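Local coordinates for protein 5'-Methylthioadenosine Nucleosidase (Arabidopsis thaliana, PDB 2H8G) that is a nucleosidase of the phosphorylase superfamily that holds adenine in a pocket near the C-terminal ends of two paired parallel strands, at residues 108-122 with 215-228. Numbering follows the deposited sequence.
With ADE (adenine), chain C.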
ATOM      1  N   PRO A 108     -13.957 -12.524   7.656  1.00 24.82           N
ATOM      2  CA  PRO A 108     -15.286 -11.939   7.463  1.00 24.90           C
ATOM      3  C   PRO A 108     -15.981 -12.463   6.209  1.00 23.57           C
ATOM      4  O   PRO A 108     -15.335 -12.984   5.299  1.00 24.47           O
ATOM      5  CB  PRO A 108     -14.983 -10.446   7.369  1.00 23.67           C
ATOM      6  CG  PRO A 108     -13.675 -10.436   6.659  1.00 25.43           C
ATOM      7  CD  PRO A 108     -12.902 -11.535   7.369  1.00 24.87           C
ATOM      8  N   ASP A 109     -17.302 -12.330   6.170  1.00 24.53           N
ATOM      9  CA  ASP A 109     -18.067 -12.765   5.011  1.00 24.50           C
ATOM     10  C   ASP A 109     -18.064 -11.636   3.990  1.00 23.31           C
ATOM     11  O   ASP A 109     -18.142 -11.866   2.787  1.00 22.23           O
ATOM     12  CB  ASP A 109     -19.513 -13.078   5.399  1.00 27.92           C
ATOM     13  CG  ASP A 109     -19.615 -14.210   6.399  1.00 31.45           C
ATOM     14  OD1 ASP A 109     -19.098 -15.307   6.108  1.00 34.67           O
ATOM     15  OD2 ASP A 109     -20.217 -14.001   7.474  1.00 33.66           O
ATOM     16  N   ILE A 110     -17.966 -10.411   4.491  1.00 23.20           N
ATOM     17  CA  ILE A 110     -17.978  -9.232   3.641  1.00 21.86           C
ATOM     18  C   ILE A 110     -17.249  -8.091   4.332  1.00 21.74           C
ATOM     19  O   ILE A 110     -17.247  -7.995   5.560  1.00 21.87           O
ATOM     20  CB  ILE A 110     -19.441  -8.821   3.329  1.00 22.88           C
ATOM     21  CG1 ILE A 110     -19.479  -7.630   2.367  1.00 23.57           C
ATOM     22  CG2 ILE A 110     -20.174  -8.507   4.623  1.00 24.57           C
ATOM     23  CD1 ILE A 110     -20.859  -7.408   1.742  1.00 24.52           C
ATOM     24  N   ILE A 111     -16.616  -7.233   3.535  1.00 20.22           N
ATOM     25  CA  ILE A 111     -15.883  -6.091   4.063  1.00 20.17           C
ATOM     26  C   ILE A 111     -16.585  -4.813   3.638  1.00 19.39           C
ATOM     27  O   ILE A 111     -17.063  -4.710   2.514  1.00 18.55           O
ATOM     28  CB  ILE A 111     -14.447  -6.043   3.501  1.00 20.10           C
ATOM     29  CG1 ILE A 111     -13.665  -7.272   3.956  1.00 22.69           C
ATOM     30  CG2 ILE A 111     -13.750  -4.763   3.953  1.00 21.85           C
ATOM     31  CD1 ILE A 111     -12.387  -7.488   3.187  1.00 27.60           C
ATOM     32  N   ILE A 112     -16.665  -3.848   4.544  1.00 17.62           N
ATOM     33  CA  ILE A 112     -17.270  -2.567   4.214  1.00 18.45           C
ATOM     34  C   ILE A 112     -16.228  -1.496   4.493  1.00 18.76           C
ATOM     35  O   ILE A 112     -15.786  -1.344   5.630  1.00 18.21           O
ATOM     36  CB  ILE A 112     -18.509  -2.240   5.083  1.00 18.79           C
ATOM     37  CG1 ILE A 112     -19.582  -3.316   4.910  1.00 20.66           C
ATOM     38  CG2 ILE A 112     -19.060  -0.866   4.687  1.00 19.22           C
ATOM     39  CD1 ILE A 112     -20.803  -3.102   5.787  1.00 22.36           C
ATOM     40  N   ASN A 113     -15.811  -0.784   3.452  1.00 16.68           N
ATOM     41  CA  ASN A 113     -14.850   0.304   3.605  1.00 16.73           C
ATOM     42  C   ASN A 113     -15.719   1.554   3.714  1.00 16.53           C
ATOM     43  O   ASN A 113     -16.319   1.984   2.737  1.00 16.78           O
ATOM     44  CB  ASN A 113     -13.940   0.396   2.372  1.00 16.99           C
ATOM     45  CG  ASN A 113     -12.995   1.590   2.422  1.00 16.81           C
ATOM     46  OD1 ASN A 113     -12.670   2.176   1.385  1.00 17.76           O
ATOM     47  ND2 ASN A 113     -12.535   1.944   3.622  1.00 17.92           N
ATOM     48  N   ALA A 114     -15.813   2.113   4.916  1.00 16.70           N
ATOM     49  CA  ALA A 114     -16.633   3.300   5.131  1.00 16.26           C
ATOM     50  C   ALA A 114     -15.750   4.478   5.488  1.00 16.05           C
ATOM     51  O   ALA A 114     -14.822   4.346   6.282  1.00 17.33           O
ATOM     52  CB  ALA A 114     -17.642   3.039   6.253  1.00 17.27           C
ATOM     53  N   GLY A 115     -16.032   5.632   4.893  1.00 15.14           N
ATOM     54  CA  GLY A 115     -15.239   6.807   5.193  1.00 16.93           C
ATOM     55  C   GLY A 115     -15.688   8.021   4.413  1.00 16.92           C
ATOM     56  O   GLY A 115     -16.609   7.946   3.595  1.00 17.35           O
ATOM     57  N   THR A 116     -15.032   9.143   4.690  1.00 16.25           N
ATOM     58  CA  THR A 116     -15.314  10.402   4.024  1.00 16.21           C
ATOM     59  C   THR A 116     -14.559  10.469   2.700  1.00 17.20           C
ATOM     60  O   THR A 116     -13.598   9.731   2.474  1.00 18.84           O
ATOM     61  CB  THR A 116     -14.909  11.596   4.914  1.00 19.35           C
ATOM     62  OG1 THR A 116     -13.568  11.421   5.388  1.00 20.48           O
ATOM     63  CG2 THR A 116     -15.845  11.706   6.095  1.00 18.58           C
ATOM     64  N   CYS A 117     -14.985  11.370   1.828  1.00 16.06           N
ATOM     65  CA  CYS A 117     -14.348  11.496   0.524  1.00 16.81           C
ATOM     66  C   CYS A 117     -14.680  12.832  -0.106  1.00 17.17           C
ATOM     67  O   CYS A 117     -15.527  13.576   0.393  1.00 16.67           O
ATOM     68  CB  CYS A 117     -14.850  10.386  -0.410  1.00 18.13           C
ATOM     69  SG  CYS A 117     -16.595  10.551  -0.889  1.00 19.07           S
ATOM     70  N   GLY A 118     -13.999  13.123  -1.209  1.00 17.15           N
ATOM     71  CA  GLY A 118     -14.278  14.339  -1.947  1.00 16.64           C
ATOM     72  C   GLY A 118     -15.264  13.936  -3.027  1.00 16.72           C
ATOM     73  O   GLY A 118     -15.334  12.762  -3.413  1.00 17.38           O
ATOM     74  N   GLY A 119     -16.049  14.891  -3.506  1.00 17.76           N
ATOM     75  CA  GLY A 119     -17.016  14.590  -4.543  1.00 17.80           C
ATOM     76  C   GLY A 119     -16.992  15.634  -5.639  1.00 18.76           C
ATOM     77  O   GLY A 119     -16.511  16.751  -5.444  1.00 19.81           O
ATOM     78  N   PHE A 120     -17.482  15.255  -6.811  1.00 19.58           N
ATOM     79  CA  PHE A 120     -17.549  16.183  -7.924  1.00 20.33           C
ATOM     80  C   PHE A 120     -18.984  16.629  -8.134  1.00 22.07           C
ATOM     81  O   PHE A 120     -19.873  15.816  -8.395  1.00 20.94           O
ATOM     82  CB  PHE A 120     -16.987  15.543  -9.195  1.00 21.72           C
ATOM     83  CG  PHE A 120     -15.494  15.411  -9.178  1.00 22.85           C
ATOM     84  CD1 PHE A 120     -14.884  14.306  -8.598  1.00 23.32           C
ATOM     85  CD2 PHE A 120     -14.694  16.435  -9.680  1.00 23.44           C
ATOM     86  CE1 PHE A 120     -13.495  14.224  -8.513  1.00 24.68           C
ATOM     87  CE2 PHE A 120     -13.304  16.360  -9.599  1.00 25.54           C
ATOM     88  CZ  PHE A 120     -12.706  15.252  -9.013  1.00 24.99           C
ATOM     89  N   LYS A 121     -19.195  17.933  -7.991  1.00 22.84           N
ATOM     90  CA  LYS A 121     -20.506  18.537  -8.152  1.00 25.29           C
ATOM     91  C   LYS A 121     -21.050  18.258  -9.550  1.00 25.31           C
ATOM     92  O   LYS A 121     -22.243  18.002  -9.719  1.00 25.57           O
ATOM     93  CB  LYS A 121     -20.406  20.047  -7.908  1.00 27.92           C
ATOM     94  CG  LYS A 121     -21.723  20.799  -7.989  1.00 32.76           C
ATOM     95  CD  LYS A 121     -21.535  22.278  -7.665  1.00 35.27           C
ATOM     96  CE  LYS A 121     -20.573  22.953  -8.639  1.00 38.33           C
ATOM     97  NZ  LYS A 121     -20.431  24.413  -8.374  1.00 40.38           N
ATOM     98  N   VAL A 122     -20.170  18.283 -10.547  1.00 25.68           N
ATOM     99  CA  VAL A 122     -20.588  18.032 -11.923  1.00 27.84           C
ATOM    100  C   VAL A 122     -21.058  16.595 -12.136  1.00 28.01           C
ATOM    101  O   VAL A 122     -21.777  16.310 -13.094  1.00 29.79           O
ATOM    102  CB  VAL A 122     -19.451  18.344 -12.926  1.00 29.37           C
ATOM    103  CG1 VAL A 122     -19.016  19.793 -12.782  1.00 33.06           C
ATOM    104  CG2 VAL A 122     -18.277  17.402 -12.708  1.00 29.96           C
ATOM    105  N   ILE A 215     -12.723 -11.812  -1.042  1.00 21.57           N
ATOM    106  CA  ILE A 215     -13.715 -11.418  -0.048  1.00 20.60           C
ATOM    107  C   ILE A 215     -14.546 -10.285  -0.642  1.00 20.24           C
ATOM    108  O   ILE A 215     -13.993  -9.299  -1.125  1.00 20.78           O
ATOM    109  CB  ILE A 215     -13.053 -10.896   1.250  1.00 21.55           C
ATOM    110  CG1 ILE A 215     -12.107 -11.955   1.821  1.00 22.16           C
ATOM    111  CG2 ILE A 215     -14.127 -10.536   2.277  1.00 22.28           C
ATOM    112  CD1 ILE A 215     -12.784 -13.268   2.160  1.00 25.72           C
ATOM    113  N   PRO A 216     -15.882 -10.418  -0.633  1.00 20.16           N
ATOM    114  CA  PRO A 216     -16.733  -9.358  -1.184  1.00 19.78           C
ATOM    115  C   PRO A 216     -16.494  -8.044  -0.451  1.00 20.60           C
ATOM    116  O   PRO A 216     -16.333  -8.034   0.769  1.00 20.03           O
ATOM    117  CB  PRO A 216     -18.146  -9.884  -0.940  1.00 21.78           C
ATOM    118  CG  PRO A 216     -17.970 -11.372  -0.980  1.00 22.83           C
ATOM    119  CD  PRO A 216     -16.684 -11.581  -0.214  1.00 20.92           C
ATOM    120  N   VAL A 217     -16.471  -6.936  -1.185  1.00 18.42           N
ATOM    121  CA  VAL A 217     -16.266  -5.646  -0.541  1.00 19.74           C
ATOM    122  C   VAL A 217     -17.242  -4.590  -1.052  1.00 18.50           C
ATOM    123  O   VAL A 217     -17.527  -4.500  -2.249  1.00 19.36           O
ATOM    124  CB  VAL A 217     -14.809  -5.146  -0.718  1.00 21.18           C
ATOM    125  CG1 VAL A 217     -14.485  -4.985  -2.186  1.00 20.94           C
ATOM    126  CG2 VAL A 217     -14.615  -3.823   0.015  1.00 22.43           C
ATOM    127  N   VAL A 218     -17.771  -3.814  -0.112  1.00 17.28           N
ATOM    128  CA  VAL A 218     -18.712  -2.737  -0.408  1.00 19.01           C
ATOM    129  C   VAL A 218     -18.122  -1.449   0.154  1.00 18.52           C
ATOM    130  O   VAL A 218     -17.327  -1.488   1.096  1.00 18.74           O
ATOM    131  CB  VAL A 218     -20.089  -3.013   0.245  1.00 19.94           C
ATOM    132  CG1 VAL A 218     -20.990  -1.786   0.140  1.00 26.45           C
ATOM    133  CG2 VAL A 218     -20.747  -4.205  -0.444  1.00 23.54           C
ATOM    134  N   PHE A 219     -18.488  -0.316  -0.437  1.00 16.95           N
ATOM    135  CA  PHE A 219     -17.972   0.970   0.014  1.00 18.00           C
ATOM    136  C   PHE A 219     -19.071   1.964   0.341  1.00 18.94           C
ATOM    137  O   PHE A 219     -20.042   2.096  -0.403  1.00 21.40           O
ATOM    138  CB  PHE A 219     -17.079   1.614  -1.056  1.00 18.43           C
ATOM    139  CG  PHE A 219     -15.977   0.725  -1.555  1.00 17.58           C
ATOM    140  CD1 PHE A 219     -16.243  -0.271  -2.488  1.00 20.51           C
ATOM    141  CD2 PHE A 219     -14.676   0.875  -1.088  1.00 18.77           C
ATOM    142  CE1 PHE A 219     -15.223  -1.107  -2.950  1.00 22.16           C
ATOM    143  CE2 PHE A 219     -13.655   0.047  -1.541  1.00 21.09           C
ATOM    144  CZ  PHE A 219     -13.930  -0.944  -2.473  1.00 21.47           C
ATOM    145  N   LEU A 220     -18.915   2.653   1.464  1.00 17.10           N
ATOM    146  CA  LEU A 220     -19.848   3.700   1.859  1.00 17.07           C
ATOM    147  C   LEU A 220     -18.944   4.919   1.948  1.00 17.43           C
ATOM    148  O   LEU A 220     -18.059   4.987   2.805  1.00 17.66           O
ATOM    149  CB  LEU A 220     -20.483   3.399   3.217  1.00 17.79           C
ATOM    150  CG  LEU A 220     -21.352   2.140   3.255  1.00 19.89           C
ATOM    151  CD1 LEU A 220     -21.858   1.920   4.671  1.00 19.89           C
ATOM    152  CD2 LEU A 220     -22.519   2.281   2.281  1.00 21.33           C
ATOM    153  N   LYS A 221     -19.143   5.866   1.040  1.00 16.44           N
ATOM    154  CA  LYS A 221     -18.300   7.054   1.000  1.00 16.07           C
ATOM    155  C   LYS A 221     -19.134   8.317   1.149  1.00 16.23           C
ATOM    156  O   LYS A 221     -19.991   8.615   0.314  1.00 16.77           O
ATOM    157  CB  LYS A 221     -17.509   7.066  -0.315  1.00 17.51           C
ATOM    158  CG  LYS A 221     -16.524   5.891  -0.434  1.00 17.35           C
ATOM    159  CD  LYS A 221     -15.295   6.083   0.452  1.00 16.70           C
ATOM    160  CE  LYS A 221     -14.500   4.779   0.611  1.00 16.68           C
ATOM    161  NZ  LYS A 221     -13.170   5.009   1.251  1.00 17.00           N
ATOM    162  N   ALA A 222     -18.873   9.046   2.231  1.00 16.15           N
ATOM    163  CA  ALA A 222     -19.606  10.264   2.554  1.00 17.14           C
ATOM    164  C   ALA A 222     -18.845  11.515   2.119  1.00 15.25           C
ATOM    165  O   ALA A 222     -17.704  11.740   2.528  1.00 16.19           O
ATOM    166  CB  ALA A 222     -19.884  10.303   4.049  1.00 16.98           C
ATOM    167  N   VAL A 223     -19.495  12.328   1.291  1.00 15.85           N
ATOM    168  CA  VAL A 223     -18.892  13.545   0.746  1.00 16.50           C
ATOM    169  C   VAL A 223     -18.745  14.691   1.737  1.00 16.88           C
ATOM    170  O   VAL A 223     -19.735  15.229   2.235  1.00 18.12           O
ATOM    171  CB  VAL A 223     -19.699  14.044  -0.478  1.00 17.67           C
ATOM    172  CG1 VAL A 223     -19.044  15.283  -1.078  1.00 16.68           C
ATOM    173  CG2 VAL A 223     -19.779  12.942  -1.526  1.00 19.53           C
ATOM    174  N   THR A 224     -17.497  15.061   2.004  1.00 17.43           N
ATOM    175  CA  THR A 224     -17.191  16.158   2.923  1.00 17.32           C
ATOM    176  C   THR A 224     -16.785  17.433   2.195  1.00 20.27           C
ATOM    177  O   THR A 224     -16.804  18.518   2.773  1.00 20.09           O
ATOM    178  CB  THR A 224     -16.038  15.798   3.883  1.00 19.25           C
ATOM    179  OG1 THR A 224     -14.938  15.253   3.138  1.00 18.85           O
ATOM    180  CG2 THR A 224     -16.503  14.795   4.924  1.00 20.75           C
ATOM    181  N   ASP A 225     -16.414  17.307   0.928  1.00 18.46           N
ATOM    182  CA  ASP A 225     -15.980  18.471   0.171  1.00 17.53           C
ATOM    183  C   ASP A 225     -16.193  18.272  -1.318  1.00 18.32           C
ATOM    184  O   ASP A 225     -16.228  17.138  -1.802  1.00 17.90           O
ATOM    185  CB  ASP A 225     -14.498  18.751   0.445  1.00 18.58           C
ATOM    186  CG  ASP A 225     -13.620  17.538   0.203  1.00 21.03           C
ATOM    187  OD1 ASP A 225     -13.658  16.600   1.022  1.00 21.13           O
ATOM    188  OD2 ASP A 225     -12.892  17.516  -0.813  1.00 21.68           O
ATOM    189  N   LEU A 226     -16.345  19.381  -2.036  1.00 20.13           N
ATOM    190  CA  LEU A 226     -16.543  19.328  -3.482  1.00 20.22           C
ATOM    191  C   LEU A 226     -15.245  19.742  -4.167  1.00 21.45           C
ATOM    192  O   LEU A 226     -14.824  20.900  -4.100  1.00 20.90           O
ATOM    193  CB  LEU A 226     -17.700  20.246  -3.892  1.00 21.00           C
ATOM    194  CG  LEU A 226     -19.046  19.892  -3.252  1.00 20.55           C
ATOM    195  CD1 LEU A 226     -20.109  20.887  -3.716  1.00 23.83           C
ATOM    196  CD2 LEU A 226     -19.443  18.470  -3.615  1.00 24.85           C
ATOM    197  N   VAL A 227     -14.606  18.778  -4.823  1.00 20.74           N
ATOM    198  CA  VAL A 227     -13.337  19.016  -5.494  1.00 21.82           C
ATOM    199  C   VAL A 227     -13.433  20.086  -6.573  1.00 23.35           C
ATOM    200  O   VAL A 227     -12.467  20.805  -6.828  1.00 24.32           O
ATOM    201  CB  VAL A 227     -12.791  17.704  -6.098  1.00 19.76           C
ATOM    202  CG1 VAL A 227     -11.434  17.944  -6.739  1.00 23.84           C
ATOM    203  CG2 VAL A 227     -12.669  16.649  -5.004  1.00 22.30           C
ATOM    204  N   ASP A 228     -14.597  20.192  -7.202  1.00 23.92           N
ATOM    205  CA  ASP A 228     -14.804  21.198  -8.236  1.00 24.39           C
ATOM    206  C   ASP A 228     -15.650  22.350  -7.701  1.00 26.68           C
ATOM    207  O   ASP A 228     -16.313  23.066  -8.458  1.00 26.71           O
ATOM    208  CB  ASP A 228     -15.447  20.566  -9.480  1.00 25.57           C
ATOM    209  CG  ASP A 228     -16.717  19.796  -9.169  1.00 23.61           C
ATOM    210  OD1 ASP A 228     -17.049  19.630  -7.976  1.00 23.77           O
ATOM    211  OD2 ASP A 228     -17.382  19.347 -10.127  1.00 25.34           O
TER
HETATM  212  N9  ADE C 701     -11.172  12.743   1.794  1.00 21.70           N
HETATM  213  C8  ADE C 701     -12.043  13.769   1.924  1.00 22.24           C
HETATM  214  N7  ADE C 701     -12.000  14.656   0.901  1.00 21.37           N
HETATM  215  C5  ADE C 701     -11.034  14.151   0.073  1.00 19.54           C
HETATM  216  C6  ADE C 701     -10.476  14.575  -1.189  1.00 21.85           C
HETATM  217  N6  ADE C 701     -10.895  15.682  -1.790  1.00 20.62           N
HETATM  218  N1  ADE C 701      -9.460  13.776  -1.766  1.00 19.92           N
HETATM  219  C2  ADE C 701      -9.037  12.634  -1.130  1.00 20.55           C
HETATM  220  N3  ADE C 701      -9.519  12.154   0.080  1.00 20.76           N
HETATM  221  C4  ADE C 701     -10.510  12.962   0.610  1.00 19.72           C
HETATM  222  O   HOH W   1     -11.141   4.647   3.746  1.00 22.71           O
HETATM  223  O   HOH W   2     -12.857   7.191   2.954  1.00 21.37           O
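Ile-111 and Val-217 begin a long parallel pairing of strands 110-119 and 217-226, inside the mixed sheet of this phosphorylase-superfamily fold. Backbone bonds alternate regularly from Ile-111 N with Pro-216 O to Thr-224 N with Cys-117 O. At the start, Ile-215 CG2 fits against the CG1-CD1 arm of Ile-111, 3.6 Å from CD1. On the face with Ile-112, Leu-220 CD1 meets Ile-112 CG2. Helix 233-259 packs on this face near Thr-116 and Ala-222.

On the other face, Asn-113 OD1 lies at the Phe-219 ring edge, in its plane. Lys-221 bends at chi2 (-75°) and passes over bare Gly-115. Its NZ reaches Asn-113 OD1 at 2.9 Å, from above the amide plane. NZ also forms a salt bridge with Asp-200 and donates to a water held by Thr-116 O. Val-223 CG1 packs at the bare backbone of Gly-119, 3.9 Å from its N.

Thr-224 is the extra residue of a beta bulge opposite Cys-117 and Gly-118. The bulge shifts the register by one, and Gly-119 N bonds to Asp-225 O. Thr-224 CG2 presses on Thr-116 CG2 at a tight 3.4 Å. Thr-224 OG1 donates to Asp-225 OD1. Asp-225 OD2 accepts from adenine N6 at 2.9 Å (170°), while Asp-225 OD1 is 2.6 Å from adenine N7. Gly-118 has no side chain, and adenine N6 fits beside it.

Beyond the strands, Val-227 CB sits over one Phe-120 ring face. Asp-228 uses a syn lone pair on each oxygen: OD1 takes Lys-121 N (2.7 Å) and OD2 takes Val-122 N (3.0 Å). Both N-H groups start the 3-10 segment from Lys-121. The chemistry thus changes along the pair, from apolar packing to a buried lysine with several acceptors, then to the Asp-225 side chain, whose two oxygens face N6 and N7 of adenine.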